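Local structure of epidermin leader peptide processing serine protease EpiP (Staphylococcus aureus subsp. aureus, 3QFH) at residues A[24-29]-A[72-77]; A[28-33]-A[50-55]; A[44-49]-A[216-221]; A[222-227]-A[265-270]. The protein probably cleaves the leader peptide from the precursor of the lantibiotic epidermin, acting as a serine endopeptidase of the subtilisin family. All coordinates share one frame; numbering follows the deposited sequence.

Contact 1 of 4, residues A[24-29]-A[72-77]; sequences SVEYKN and DIKYIN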
loop_
_atom_site.group_PDB
_atom_site.type_symbol
_atom_site.label_atom_id
_atom_site.label_comp_id
_atom_site.label_asym_id
_atom_site.label_seq_id
_atom_site.Cartn_x
_atom_site.Cartn_y
_atom_site.Cartn_z
ATOM N N SER A 24 -2.380 18.685 -12.489
ATOM C CA SER A 24 -3.172 18.207 -11.368
ATOM C C SER A 24 -3.896 19.421 -10.816
ATOM O O SER A 24 -3.271 20.455 -10.547
ATOM C CB SER A 24 -2.287 17.557 -10.315
ATOM O OG SER A 24 -1.718 16.355 -10.824
ATOM N N VAL A 25 -5.213 19.306 -10.656
ATOM C CA VAL A 25 -6.022 20.432 -10.219
ATOM C C VAL A 25 -6.922 20.102 -9.046
ATOM O O VAL A 25 -7.637 19.093 -9.068
ATOM C CB VAL A 25 -6.909 20.954 -11.393
ATOM C CG1 VAL A 25 -7.740 22.132 -10.956
ATOM C CG2 VAL A 25 -6.031 21.355 -12.587
ATOM N N GLU A 26 -6.881 20.958 -8.023
ATOM C CA GLU A 26 -7.756 20.825 -6.881
ATOM C C GLU A 26 -8.815 21.902 -7.010
ATOM O O GLU A 26 -8.506 23.096 -7.075
ATOM C CB GLU A 26 -6.984 20.925 -5.558
ATOM C CG GLU A 26 -7.869 20.712 -4.331
ATOM C CD GLU A 26 -7.081 20.401 -3.055
ATOM O OE1 GLU A 26 -5.820 20.356 -3.093
ATOM O OE2 GLU A 26 -7.737 20.180 -2.011
ATOM N N TYR A 27 -10.066 21.479 -7.087
ATOM C CA TYR A 27 -11.174 22.407 -7.270
ATOM C C TYR A 27 -12.044 22.510 -6.017
ATOM O O TYR A 27 -11.832 21.798 -5.043
ATOM C CB TYR A 27 -11.981 22.059 -8.527
ATOM C CG TYR A 27 -12.489 20.630 -8.660
ATOM C CD1 TYR A 27 -13.754 20.275 -8.219
ATOM C CD2 TYR A 27 -11.731 19.664 -9.302
ATOM C CE1 TYR A 27 -14.236 18.985 -8.375
ATOM C CE2 TYR A 27 -12.192 18.373 -9.455
ATOM C CZ TYR A 27 -13.451 18.037 -8.994
ATOM O OH TYR A 27 -13.924 16.750 -9.151
ATOM N N LYS A 28 -13.008 23.419 -6.030
ATOM C CA LYS A 28 -13.795 23.671 -4.823
ATOM C C LYS A 28 -15.180 23.048 -4.772
ATOM O O LYS A 28 -15.651 22.710 -3.699
ATOM C CB LYS A 28 -13.894 25.185 -4.594
ATOM C CG LYS A 28 -12.526 25.825 -4.363
ATOM C CD LYS A 28 -12.596 27.307 -3.996
ATOM C CE LYS A 28 -11.184 27.878 -3.822
ATOM N NZ LYS A 28 -11.167 29.302 -3.365
ATOM N N ASN A 29 -15.814 22.873 -5.921
ATOM C CA ASN A 29 -17.193 22.400 -5.959
ATOM C C ASN A 29 -17.514 21.653 -7.253
ATOM O O ASN A 29 -17.275 22.157 -8.350
ATOM C CB ASN A 29 -18.096 23.633 -5.819
ATOM C CG ASN A 29 -19.580 23.300 -5.850
ATOM O OD1 ASN A 29 -20.323 23.839 -6.672
ATOM N ND2 ASN A 29 -20.016 22.417 -4.961
ATOM N N ASP A 72 -13.515 28.808 -8.141
ATOM C CA ASP A 72 -13.602 27.392 -8.499
ATOM C C ASP A 72 -12.357 26.567 -8.320
ATOM O O ASP A 72 -12.454 25.364 -8.088
ATOM C CB ASP A 72 -13.968 27.268 -9.978
ATOM C CG ASP A 72 -15.256 27.976 -10.334
ATOM O OD1 ASP A 72 -16.069 28.264 -9.430
ATOM O OD2 ASP A 72 -15.457 28.246 -11.544
ATOM N N ILE A 73 -11.195 27.191 -8.464
ATOM C CA ILE A 73 -9.936 26.466 -8.435
ATOM C C ILE A 73 -9.140 26.821 -7.187
ATOM O O ILE A 73 -8.878 28.000 -6.921
ATOM C CB ILE A 73 -9.105 26.797 -9.688
ATOM C CG1 ILE A 73 -9.924 26.551 -10.971
ATOM C CG2 ILE A 73 -7.823 26.002 -9.719
ATOM C CD1 ILE A 73 -10.344 25.100 -11.239
ATOM N N LYS A 74 -8.770 25.794 -6.426
ATOM C CA LYS A 74 -8.018 25.973 -5.201
ATOM C C LYS A 74 -6.515 25.930 -5.526
ATOM O O LYS A 74 -5.797 26.870 -5.199
ATOM C CB LYS A 74 -8.443 24.923 -4.162
ATOM C CG LYS A 74 -7.850 25.084 -2.745
ATOM C CD LYS A 74 -8.546 24.115 -1.760
ATOM C CE LYS A 74 -7.830 23.989 -0.413
ATOM N NZ LYS A 74 -7.642 25.277 0.309
ATOM N N TYR A 75 -6.057 24.861 -6.190
ATOM C CA TYR A 75 -4.650 24.719 -6.578
ATOM C C TYR A 75 -4.473 24.019 -7.907
ATOM O O TYR A 75 -5.303 23.209 -8.319
ATOM C CB TYR A 75 -3.857 23.884 -5.563
ATOM C CG TYR A 75 -3.834 24.404 -4.172
ATOM C CD1 TYR A 75 -3.153 25.575 -3.869
ATOM C CD2 TYR A 75 -4.458 23.712 -3.139
ATOM C CE1 TYR A 75 -3.123 26.068 -2.585
ATOM C CE2 TYR A 75 -4.432 24.194 -1.846
ATOM C CZ TYR A 75 -3.758 25.379 -1.579
ATOM O OH TYR A 75 -3.705 25.875 -0.313
ATOM N N ILE A 76 -3.348 24.309 -8.552
ATOM C CA ILE A 76 -2.959 23.671 -9.784
ATOM C C ILE A 76 -1.449 23.518 -9.769
ATOM O O ILE A 76 -0.736 24.443 -9.368
ATOM C CB ILE A 76 -3.339 24.496 -11.067
ATOM C CG1 ILE A 76 -4.834 24.767 -11.152
ATOM C CG2 ILE A 76 -2.923 23.742 -12.335
ATOM C CD1 ILE A 76 -5.242 25.604 -12.389
ATOM N N ASN A 77 -0.966 22.333 -10.143
ATOM C CA ASN A 77 0.464 22.103 -10.349
ATOM C C ASN A 77 0.639 21.073 -11.448
ATOM O O ASN A 77 -0.266 20.270 -11.716
ATOM C CB ASN A 77 1.232 21.714 -9.071
ATOM C CG ASN A 77 0.710 20.443 -8.407
ATOM O OD1 ASN A 77 0.045 20.522 -7.381
ATOM N ND2 ASN A 77 1.014 19.279 -8.977
HETATM O O HOH W 1 -15.099 24.192 -8.473
#

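Contact 2 of 4, residues A[28-33]-A[50-55]; sequences KNTATF and ELHVAQ. With SO4 (sulfate ion), chain L.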
loop_
_atom_site.group_PDB
_atom_site.type_symbol
_atom_site.label_atom_id
_atom_site.label_comp_id
_atom_site.label_asym_id
_atom_site.label_seq_id
_atom_site.Cartn_x
_atom_site.Cartn_y
_atom_site.Cartn_z
ATOM N N LYS A 28 -13.008 23.419 -6.030
ATOM C CA LYS A 28 -13.795 23.671 -4.823
ATOM C C LYS A 28 -15.180 23.048 -4.772
ATOM O O LYS A 28 -15.651 22.710 -3.699
ATOM C CB LYS A 28 -13.894 25.185 -4.594
ATOM C CG LYS A 28 -12.526 25.825 -4.363
ATOM C CD LYS A 28 -12.596 27.307 -3.996
ATOM C CE LYS A 28 -11.184 27.878 -3.822
ATOM N NZ LYS A 28 -11.167 29.302 -3.365
ATOM N N ASN A 29 -15.814 22.873 -5.921
ATOM C CA ASN A 29 -17.193 22.400 -5.959
ATOM C C ASN A 29 -17.514 21.653 -7.253
ATOM O O ASN A 29 -17.275 22.157 -8.350
ATOM C CB ASN A 29 -18.096 23.633 -5.819
ATOM C CG ASN A 29 -19.580 23.300 -5.850
ATOM O OD1 ASN A 29 -20.323 23.839 -6.672
ATOM N ND2 ASN A 29 -20.016 22.417 -4.961
ATOM N N THR A 30 -18.063 20.452 -7.120
ATOM C CA THR A 30 -18.431 19.635 -8.276
ATOM C C THR A 30 -19.260 20.392 -9.312
ATOM O O THR A 30 -18.887 20.446 -10.480
ATOM C CB THR A 30 -19.147 18.346 -7.820
ATOM O OG1 THR A 30 -18.156 17.450 -7.298
ATOM C CG2 THR A 30 -19.895 17.654 -8.982
ATOM N N ALA A 31 -20.356 21.003 -8.889
ATOM C CA ALA A 31 -21.231 21.741 -9.819
ATOM C C ALA A 31 -20.530 22.907 -10.562
ATOM O O ALA A 31 -20.660 23.048 -11.781
ATOM C CB ALA A 31 -22.470 22.245 -9.081
ATOM N N THR A 32 -19.800 23.746 -9.841
ATOM C CA THR A 32 -19.132 24.870 -10.480
ATOM C C THR A 32 -17.957 24.387 -11.340
ATOM O O THR A 32 -17.665 24.964 -12.387
ATOM C CB THR A 32 -18.635 25.913 -9.457
ATOM O OG1 THR A 32 -17.538 25.381 -8.704
ATOM C CG2 THR A 32 -19.771 26.331 -8.513
ATOM N N PHE A 33 -17.281 23.330 -10.905
ATOM C CA PHE A 33 -16.161 22.787 -11.689
ATOM C C PHE A 33 -16.660 22.222 -13.019
ATOM O O PHE A 33 -16.083 22.510 -14.069
ATOM C CB PHE A 33 -15.385 21.727 -10.910
ATOM C CG PHE A 33 -14.259 21.101 -11.698
ATOM C CD1 PHE A 33 -13.075 21.789 -11.901
ATOM C CD2 PHE A 33 -14.387 19.822 -12.230
ATOM C CE1 PHE A 33 -12.044 21.231 -12.633
ATOM C CE2 PHE A 33 -13.352 19.254 -12.963
ATOM C CZ PHE A 33 -12.178 19.964 -13.160
ATOM N N GLU A 50 -15.200 12.909 -5.149
ATOM C CA GLU A 50 -15.188 12.876 -3.676
ATOM C C GLU A 50 -14.045 13.674 -3.049
ATOM O O GLU A 50 -14.135 14.063 -1.902
ATOM C CB GLU A 50 -15.086 11.429 -3.152
ATOM C CG GLU A 50 -16.234 10.492 -3.515
ATOM C CD GLU A 50 -16.098 9.811 -4.876
ATOM O OE1 GLU A 50 -15.227 10.208 -5.694
ATOM O OE2 GLU A 50 -16.880 8.853 -5.107
ATOM N N LEU A 51 -12.957 13.872 -3.777
ATOM C CA LEU A 51 -11.808 14.608 -3.237
ATOM C C LEU A 51 -11.630 15.976 -3.888
ATOM O O LEU A 51 -10.699 16.711 -3.556
ATOM C CB LEU A 51 -10.542 13.813 -3.481
ATOM C CG LEU A 51 -10.554 12.362 -3.000
ATOM C CD1 LEU A 51 -9.177 11.754 -3.186
ATOM C CD2 LEU A 51 -11.000 12.258 -1.561
ATOM N N HIS A 52 -12.489 16.296 -4.847
ATOM C CA HIS A 52 -12.382 17.553 -5.578
ATOM C C HIS A 52 -11.032 17.716 -6.289
ATOM O O HIS A 52 -10.425 18.806 -6.268
ATOM C CB HIS A 52 -12.682 18.750 -4.662
ATOM C CG HIS A 52 -14.093 18.785 -4.170
ATOM N ND1 HIS A 52 -14.420 18.778 -2.835
ATOM C CD2 HIS A 52 -15.266 18.794 -4.845
ATOM C CE1 HIS A 52 -15.735 18.813 -2.705
ATOM N NE2 HIS A 52 -16.271 18.828 -3.912
ATOM N N VAL A 53 -10.557 16.643 -6.927
ATOM C CA VAL A 53 -9.304 16.702 -7.687
ATOM C C VAL A 53 -9.480 16.100 -9.081
ATOM O O VAL A 53 -10.223 15.134 -9.283
ATOM C CB VAL A 53 -8.100 16.051 -6.951
ATOM C CG1 VAL A 53 -7.796 16.794 -5.653
ATOM C CG2 VAL A 53 -8.332 14.571 -6.675
ATOM N N ALA A 54 -8.819 16.715 -10.054
ATOM C CA ALA A 54 -8.884 16.259 -11.428
ATOM C C ALA A 54 -7.543 16.444 -12.087
ATOM O O ALA A 54 -6.695 17.199 -11.606
ATOM C CB ALA A 54 -9.931 17.026 -12.209
ATOM N N GLN A 55 -7.338 15.717 -13.169
ATOM C CA GLN A 55 -6.131 15.874 -13.941
ATOM C C GLN A 55 -6.625 16.409 -15.262
ATOM O O GLN A 55 -7.587 15.897 -15.832
ATOM C CB GLN A 55 -5.386 14.563 -14.113
ATOM C CG GLN A 55 -3.970 14.758 -14.573
ATOM C CD GLN A 55 -3.221 13.442 -14.692
ATOM O OE1 GLN A 55 -3.802 12.420 -15.076
ATOM N NE2 GLN A 55 -1.916 13.469 -14.401
HETATM S S SO4 L . -19.761 19.255 -3.825
HETATM O O1 SO4 L . -20.932 19.985 -4.301
HETATM O O2 SO4 L . -19.486 19.644 -2.446
HETATM O O3 SO4 L . -20.007 17.816 -3.889
HETATM O O4 SO4 L . -18.621 19.582 -4.669
#

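Contact 3 of 4, residues A[44-49]-A[216-221]; sequences VVYNIP and VSKAIV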
loop_
_atom_site.group_PDB
_atom_site.type_symbol
_atom_site.label_atom_id
_atom_site.label_comp_id
_atom_site.label_asym_id
_atom_site.label_seq_id
_atom_site.Cartn_x
_atom_site.Cartn_y
_atom_site.Cartn_z
ATOM N N VAL A 44 -10.418 17.102 -19.304
ATOM C CA VAL A 44 -10.249 16.373 -18.050
ATOM C C VAL A 44 -9.917 14.909 -18.334
ATOM O O VAL A 44 -10.732 14.191 -18.887
ATOM C CB VAL A 44 -11.527 16.444 -17.200
ATOM C CG1 VAL A 44 -11.380 15.621 -15.924
ATOM C CG2 VAL A 44 -11.861 17.886 -16.864
ATOM N N VAL A 45 -8.721 14.466 -17.973
ATOM C CA VAL A 45 -8.308 13.070 -18.236
ATOM C C VAL A 45 -8.413 12.115 -17.003
ATOM O O VAL A 45 -8.179 10.918 -17.111
ATOM C CB VAL A 45 -6.880 13.023 -18.849
ATOM C CG1 VAL A 45 -6.861 13.712 -20.240
ATOM C CG2 VAL A 45 -5.880 13.662 -17.927
ATOM N N TYR A 46 -8.734 12.666 -15.836
ATOM C CA TYR A 46 -8.918 11.863 -14.620
ATOM C C TYR A 46 -9.681 12.742 -13.643
ATOM O O TYR A 46 -9.520 13.959 -13.649
ATOM C CB TYR A 46 -7.588 11.428 -14.021
ATOM C CG TYR A 46 -7.669 10.101 -13.293
ATOM C CD1 TYR A 46 -7.765 8.909 -14.015
ATOM C CD2 TYR A 46 -7.617 10.023 -11.901
ATOM C CE1 TYR A 46 -7.830 7.685 -13.382
ATOM C CE2 TYR A 46 -7.677 8.772 -11.247
ATOM C CZ TYR A 46 -7.780 7.614 -11.996
ATOM O OH TYR A 46 -7.839 6.371 -11.392
ATOM N N ASN A 47 -10.512 12.142 -12.813
ATOM C CA ASN A 47 -11.313 12.928 -11.892
ATOM C C ASN A 47 -11.739 12.089 -10.715
ATOM O O ASN A 47 -12.055 10.927 -10.886
ATOM C CB ASN A 47 -12.540 13.494 -12.617
ATOM C CG ASN A 47 -13.324 14.504 -11.769
ATOM O OD1 ASN A 47 -12.783 15.157 -10.875
ATOM N ND2 ASN A 47 -14.602 14.641 -12.070
ATOM N N ILE A 48 -11.685 12.688 -9.520
ATOM C CA ILE A 48 -12.092 12.056 -8.276
ATOM C C ILE A 48 -13.060 13.039 -7.578
ATOM O O ILE A 48 -12.630 13.861 -6.765
ATOM C CB ILE A 48 -10.891 11.795 -7.336
ATOM C CG1 ILE A 48 -9.699 11.194 -8.095
ATOM C CG2 ILE A 48 -11.327 10.885 -6.189
ATOM C CD1 ILE A 48 -8.481 10.894 -7.219
ATOM N N PRO A 49 -14.353 12.982 -7.923
ATOM C CA PRO A 49 -15.342 13.928 -7.367
ATOM C C PRO A 49 -15.323 14.039 -5.836
ATOM O O PRO A 49 -15.368 15.141 -5.312
ATOM C CB PRO A 49 -16.686 13.375 -7.869
ATOM C CG PRO A 49 -16.342 12.674 -9.127
ATOM C CD PRO A 49 -14.963 12.073 -8.907
ATOM N N VAL A 216 -3.927 6.203 -7.361
ATOM C CA VAL A 216 -3.860 5.587 -6.042
ATOM C C VAL A 216 -4.938 6.166 -5.126
ATOM O O VAL A 216 -5.618 5.419 -4.421
ATOM C CB VAL A 216 -2.496 5.781 -5.380
ATOM C CG1 VAL A 216 -2.506 5.200 -3.945
ATOM C CG2 VAL A 216 -1.366 5.116 -6.232
ATOM N N SER A 217 -5.094 7.497 -5.164
ATOM C CA SER A 217 -6.081 8.183 -4.359
ATOM C C SER A 217 -7.476 7.735 -4.731
ATOM O O SER A 217 -8.284 7.464 -3.861
ATOM C CB SER A 217 -5.939 9.693 -4.494
ATOM O OG SER A 217 -4.663 10.101 -4.026
ATOM N N LYS A 218 -7.754 7.615 -6.024
ATOM C CA LYS A 218 -9.076 7.172 -6.447
ATOM C C LYS A 218 -9.306 5.711 -6.029
ATOM O O LYS A 218 -10.414 5.334 -5.679
ATOM C CB LYS A 218 -9.258 7.361 -7.938
ATOM C CG LYS A 218 -10.688 7.189 -8.398
ATOM C CD LYS A 218 -10.820 7.459 -9.884
ATOM C CE LYS A 218 -12.264 7.392 -10.337
ATOM N NZ LYS A 218 -12.360 7.709 -11.778
ATOM N N ALA A 219 -8.252 4.901 -6.060
ATOM C CA ALA A 219 -8.345 3.503 -5.640
ATOM C C ALA A 219 -8.679 3.400 -4.146
ATOM O O ALA A 219 -9.455 2.526 -3.734
ATOM C CB ALA A 219 -7.038 2.719 -5.991
ATOM N N ILE A 220 -8.117 4.299 -3.337
ATOM C CA ILE A 220 -8.403 4.306 -1.908
ATOM C C ILE A 220 -9.874 4.650 -1.683
ATOM O O ILE A 220 -10.556 4.009 -0.894
ATOM C CB ILE A 220 -7.513 5.294 -1.160
ATOM C CG1 ILE A 220 -6.059 4.818 -1.237
ATOM C CG2 ILE A 220 -7.960 5.426 0.313
ATOM C CD1 ILE A 220 -5.104 5.754 -0.623
ATOM N N VAL A 221 -10.357 5.663 -2.381
ATOM C CA VAL A 221 -11.769 6.042 -2.300
ATOM C C VAL A 221 -12.681 4.898 -2.781
ATOM O O VAL A 221 -13.727 4.608 -2.171
ATOM C CB VAL A 221 -12.040 7.334 -3.121
ATOM C CG1 VAL A 221 -13.522 7.585 -3.267
ATOM C CG2 VAL A 221 -11.351 8.553 -2.455
HETATM O O HOH W 2 -11.031 9.525 -13.620
#

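Contact 4 of 4, residues A[222-227]-A[265-270]; sequences QAANDG and NYAKKK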
loop_
_atom_site.group_PDB
_atom_site.type_symbol
_atom_site.label_atom_id
_atom_site.label_comp_id
_atom_site.label_asym_id
_atom_site.label_seq_id
_atom_site.Cartn_x
_atom_site.Cartn_y
_atom_site.Cartn_z
ATOM N N GLN A 222 -12.298 4.253 -3.870
ATOM C CA GLN A 222 -13.104 3.163 -4.404
ATOM C C GLN A 222 -13.192 1.995 -3.405
ATOM O O GLN A 222 -14.280 1.443 -3.168
ATOM C CB GLN A 222 -12.523 2.661 -5.728
ATOM C CG GLN A 222 -13.387 1.620 -6.381
ATOM C CD GLN A 222 -14.731 2.178 -6.777
ATOM O OE1 GLN A 222 -14.804 3.156 -7.520
ATOM N NE2 GLN A 222 -15.799 1.571 -6.277
ATOM N N ALA A 223 -12.047 1.641 -2.833
ATOM C CA ALA A 223 -11.942 0.546 -1.858
ATOM C C ALA A 223 -12.821 0.825 -0.642
ATOM O O ALA A 223 -13.533 -0.069 -0.163
ATOM C CB ALA A 223 -10.491 0.342 -1.425
ATOM N N ALA A 224 -12.759 2.058 -0.155
ATOM C CA ALA A 224 -13.554 2.482 0.981
ATOM C C ALA A 224 -15.036 2.476 0.623
ATOM O O ALA A 224 -15.872 2.090 1.445
ATOM C CB ALA A 224 -13.117 3.859 1.467
ATOM N N ASN A 225 -15.379 2.901 -0.592
ATOM C CA ASN A 225 -16.792 2.873 -1.011
ATOM C C ASN A 225 -17.315 1.455 -1.185
ATOM O O ASN A 225 -18.506 1.210 -1.012
ATOM C CB ASN A 225 -17.034 3.667 -2.305
ATOM C CG ASN A 225 -17.003 5.178 -2.087
ATOM O OD1 ASN A 225 -17.101 5.660 -0.952
ATOM N ND2 ASN A 225 -16.863 5.929 -3.175
ATOM N N ASP A 226 -16.433 0.543 -1.571
ATOM C CA ASP A 226 -16.791 -0.866 -1.761
ATOM C C ASP A 226 -16.905 -1.647 -0.433
ATOM O O ASP A 226 -17.200 -2.830 -0.448
ATOM C CB ASP A 226 -15.789 -1.567 -2.695
ATOM C CG ASP A 226 -15.931 -1.143 -4.170
ATOM O OD1 ASP A 226 -16.899 -0.440 -4.521
ATOM O OD2 ASP A 226 -15.059 -1.544 -4.987
ATOM N N GLY A 227 -16.649 -0.995 0.698
ATOM C CA GLY A 227 -16.798 -1.633 2.000
ATOM C C GLY A 227 -15.632 -2.477 2.480
ATOM O O GLY A 227 -15.795 -3.291 3.386
ATOM N N ASN A 265 -8.211 10.038 4.702
ATOM C CA ASN A 265 -9.178 10.524 5.694
ATOM C C ASN A 265 -10.596 10.165 5.281
ATOM O O ASN A 265 -11.460 9.936 6.131
ATOM C CB ASN A 265 -9.000 12.021 5.930
ATOM C CG ASN A 265 -7.651 12.357 6.582
ATOM O OD1 ASN A 265 -6.971 11.482 7.122
ATOM N ND2 ASN A 265 -7.280 13.624 6.557
ATOM N N TYR A 266 -10.829 10.109 3.977
ATOM C CA TYR A 266 -12.112 9.683 3.447
ATOM C C TYR A 266 -12.325 8.211 3.851
ATOM O O TYR A 266 -13.394 7.845 4.353
ATOM C CB TYR A 266 -12.157 9.853 1.931
ATOM C CG TYR A 266 -13.469 9.448 1.278
ATOM C CD1 TYR A 266 -14.475 10.373 1.053
ATOM C CD2 TYR A 266 -13.694 8.135 0.894
ATOM C CE1 TYR A 266 -15.674 9.998 0.451
ATOM C CE2 TYR A 266 -14.865 7.754 0.297
ATOM C CZ TYR A 266 -15.855 8.683 0.078
ATOM O OH TYR A 266 -17.020 8.279 -0.515
ATOM N N ALA A 267 -11.298 7.383 3.655
ATOM C CA ALA A 267 -11.378 5.968 4.032
ATOM C C ALA A 267 -11.691 5.853 5.503
ATOM O O ALA A 267 -12.524 5.046 5.879
ATOM C CB ALA A 267 -10.089 5.206 3.693
ATOM N N LYS A 268 -11.022 6.662 6.332
ATOM C CA LYS A 268 -11.251 6.635 7.783
ATOM C C LYS A 268 -12.712 6.969 8.113
ATOM O O LYS A 268 -13.319 6.313 8.937
ATOM C CB LYS A 268 -10.335 7.613 8.498
ATOM C CG LYS A 268 -10.513 7.650 10.027
ATOM C CD LYS A 268 -9.795 8.872 10.596
ATOM C CE LYS A 268 -10.077 9.093 12.084
ATOM N NZ LYS A 268 -9.568 7.969 12.905
ATOM N N LYS A 269 -13.270 7.969 7.443
ATOM C CA LYS A 269 -14.663 8.352 7.659
ATOM C C LYS A 269 -15.601 7.191 7.289
ATOM O O LYS A 269 -16.627 7.015 7.895
ATOM C CB LYS A 269 -15.019 9.594 6.840
ATOM C CG LYS A 269 -16.451 10.089 7.078
ATOM C CD LYS A 269 -16.821 11.285 6.189
ATOM C CE LYS A 269 -16.883 10.883 4.717
ATOM N NZ LYS A 269 -17.474 11.952 3.862
ATOM N N LYS A 270 -15.221 6.402 6.300
ATOM C CA LYS A 270 -16.003 5.249 5.881
ATOM C C LYS A 270 -15.729 4.003 6.730
ATOM O O LYS A 270 -16.231 2.930 6.408
ATOM C CB LYS A 270 -15.717 4.913 4.408
ATOM C CG LYS A 270 -15.907 6.070 3.436
ATOM C CD LYS A 270 -17.327 6.580 3.352
ATOM C CE LYS A 270 -18.208 5.694 2.508
ATOM N NZ LYS A 270 -19.494 6.406 2.258
HETATM O O HOH W 3 -15.347 0.930 4.133
#

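Contact 1 of 4, residues A[24-29]-A[72-77]
Glu26 and Tyr75 pair across two antiparallel strands. The CB of Glu26 lies 4.0 Å from Tyr75 O, the carbonyl that receives Glu26 N in a backbone hydrogen bond of 2.8 Å. With CG anti to the main-chain N (chi1 -177°) and the chain extended beyond it, the side chain rises beside the Tyr75 and Lys74 side chains, all pointing the same way. The carboxylate divides: OE1 reaches the edge of the Tyr75 ring, in its plane, 3.6 Å from CD2, whereas OE2 passes the Lys74 methylenes, 4.0 Å from CD, and makes a salt bridge to Lys262 of helix 254-269. Lys74 can lie alongside because a classic beta bulge interrupts the pairing here: Lys74 N and Tyr75 N both donate to Glu26 O. Strand 20-27 is an inner strand of the antiparallel propeptide sheet and 73-78 its outer neighbour; the order 43-48, 53-59, 20-27, 73-78 is the ferredoxin-like one of subtilisin prodomains. Ser24, Glu26, Tyr75 and Asn77 occupy the face toward helix 254-269, where Asn77 OD1 accepts from Val255 N, while Ser24 OG bonds with Thr79 OG1. The other face is apolar, as befits a cover of helices 30-40 and 60-66: Val25 CG2 meets Ile76 CG1 at 3.9 Å, and Val25 CG1 meets Ile73 CD1 at 4.0 Å. Beyond the strands, Lys28 N donates to Asp72 O, and a water accepts from Asn29 N and donates to the same oxygen.

Contact 2 of 4, residues A[28-33]-A[50-55]
His52 and the turn at Lys28 to Thr30 meet around the imidazole and a bound sulfate, probably taken from the crystallisation liquor. Sulfate O4 gathers the hydrogen bonds: it accepts from His52 NE2 at 2.6 Å, with the ion lying at the edge of the ring, near its plane. The same oxygen accepts from Thr30 N at 2.7 Å along an almost straight N-H (175°), and Thr30 OG1 adds a weak third bond. The charge of the ion would probably favour the protonated imidazole. Within the turn, Asn29 caps helix 30-40, its OD1 accepting from Thr32 N at 3.2 Å from above the carbonyl plane. Other polar atoms lie close by: Asn29 ND2 stands 2.7 Å from sulfate O1, and Lys28 O sits above the centre of one face of His52, 3.9 Å from NE2. Apolar packing is confined to Phe33 CZ and Ala54 CB, 3.8 Å apart. Here the small alanine leaves room for a phenyl that points from the helix toward the sheet, its CG anti to the backbone N (chi1 178°), and that also stacks on Tyr27. His52 itself has positive phi and forms a G1 beta bulge with Val53, opposite Ile48. An anion bound by the first backbone N-H of a capped helix is typical of a helix N-terminal anion site.

Contact 3 of 4, residues A[44-49]-A[216-221]
Lys218 reaches from its helix across Tyr46 and Ile48, and charge-based contacts lie at its tip. The ammonium is held over a face of the Tyr46 ring in a cation-pi interaction, NZ being 4.8 Å from the centroid and 19° off the ring normal. NZ also makes a weak hydrogen bond of 3.4 Å to Asn47 O. A water accepts from both Lys218 NZ, at 2.9 Å, and Asn47 N, so ring, carbonyl and water would together stabilise the ammonium. The fully extended chain, with CG anti to the backbone N (chi1 -168°), is what lets the lysine span this distance. Apolar contacts follow along its stem: Lys218 CD lies 3.7 Å from Tyr46 CE2, while Ile48 slides past in the opposite direction, its CD1 3.7 Å from Lys218 CB. The branched isoleucine sends CD1 to Ser217 CB, at 3.9 Å, and CG2 toward Val221 CG2. Tyr46 OH is hydrogen-bonded to Leu151 O, which ties the outer propeptide strand to the catalytic domain. Strand 44-48 thus lies over helix 216-221 at 38° to it; the strand pairs with strand 53-59, while the helix packs through Ser217 and Val221 against helix 254-269.

Contact 4 of 4, residues A[222-227]-A[265-270]
The Tyr266 ring and the Asn225 amide stand 73° apart, and both of the ring's neighbours in helix 222-225 come to its edge. Asn225 OD1 lies near the ring plane and receives the phenol hydrogen of Tyr266 OH at 2.7 Å, on a lone pair in its own carbonyl plane. Ala224 CB sits at the edge too, 4.4 Å from CD2. Tyr266 has its CG anti to the backbone N (chi1 -179°), which directs the ring edge to Ala224 while the hydroxyl at its end reaches Asn225; a tyrosine supplies both. Asn225 OD1 is also approached by Lys270 CE, at 3.6 Å, from a chain bent at chi2 and chi3. Ala224 is the close point of the two helices: its CB rests 3.7 Å from Ala267 CA and 4.0 Å from Ala267 CB, and small residues on both sides allow this approach. A water donates to Ala224 O and Lys270 O and so links the two C-terminal turns. The helix of Ala224 ends in a Schellman motif, where Gly227 takes positive phi. Just before it, Gln222 NE2 donates to Asp226 OD1. Such neighbouring helices, lying in the connections between parallel strands 200-204 and 230-233, and 230-233 and 273-277, on one side of the central sheet, are typical of the Rossmann-like alpha/beta core of subtilases.

Overall arrangement
The four contacts run as a chain from the propeptide into the catalytic domain. Contacts 1 and 2, centred 7 Å apart, lie within the propeptide and share Lys28 and Asn29; strand 53-59 pairs with 20-27 and passes on to contact 3, 11 Å from contact 2 between centres. Contact 3 crosses the interface: the propeptide sheet rests on helices 213-225 and 254-269, the same pair that contact 4 joins, its centre 13 Å from that of contact 3. Glu50 of contact 2 also touches Asn225 and Tyr266, while contacts 1 and 4 stay 22 Å apart between centres. Asp130, His177 and Ser383, in charge-relay geometry, are probably the subtilisin-type triad, and belong to none of these contacts.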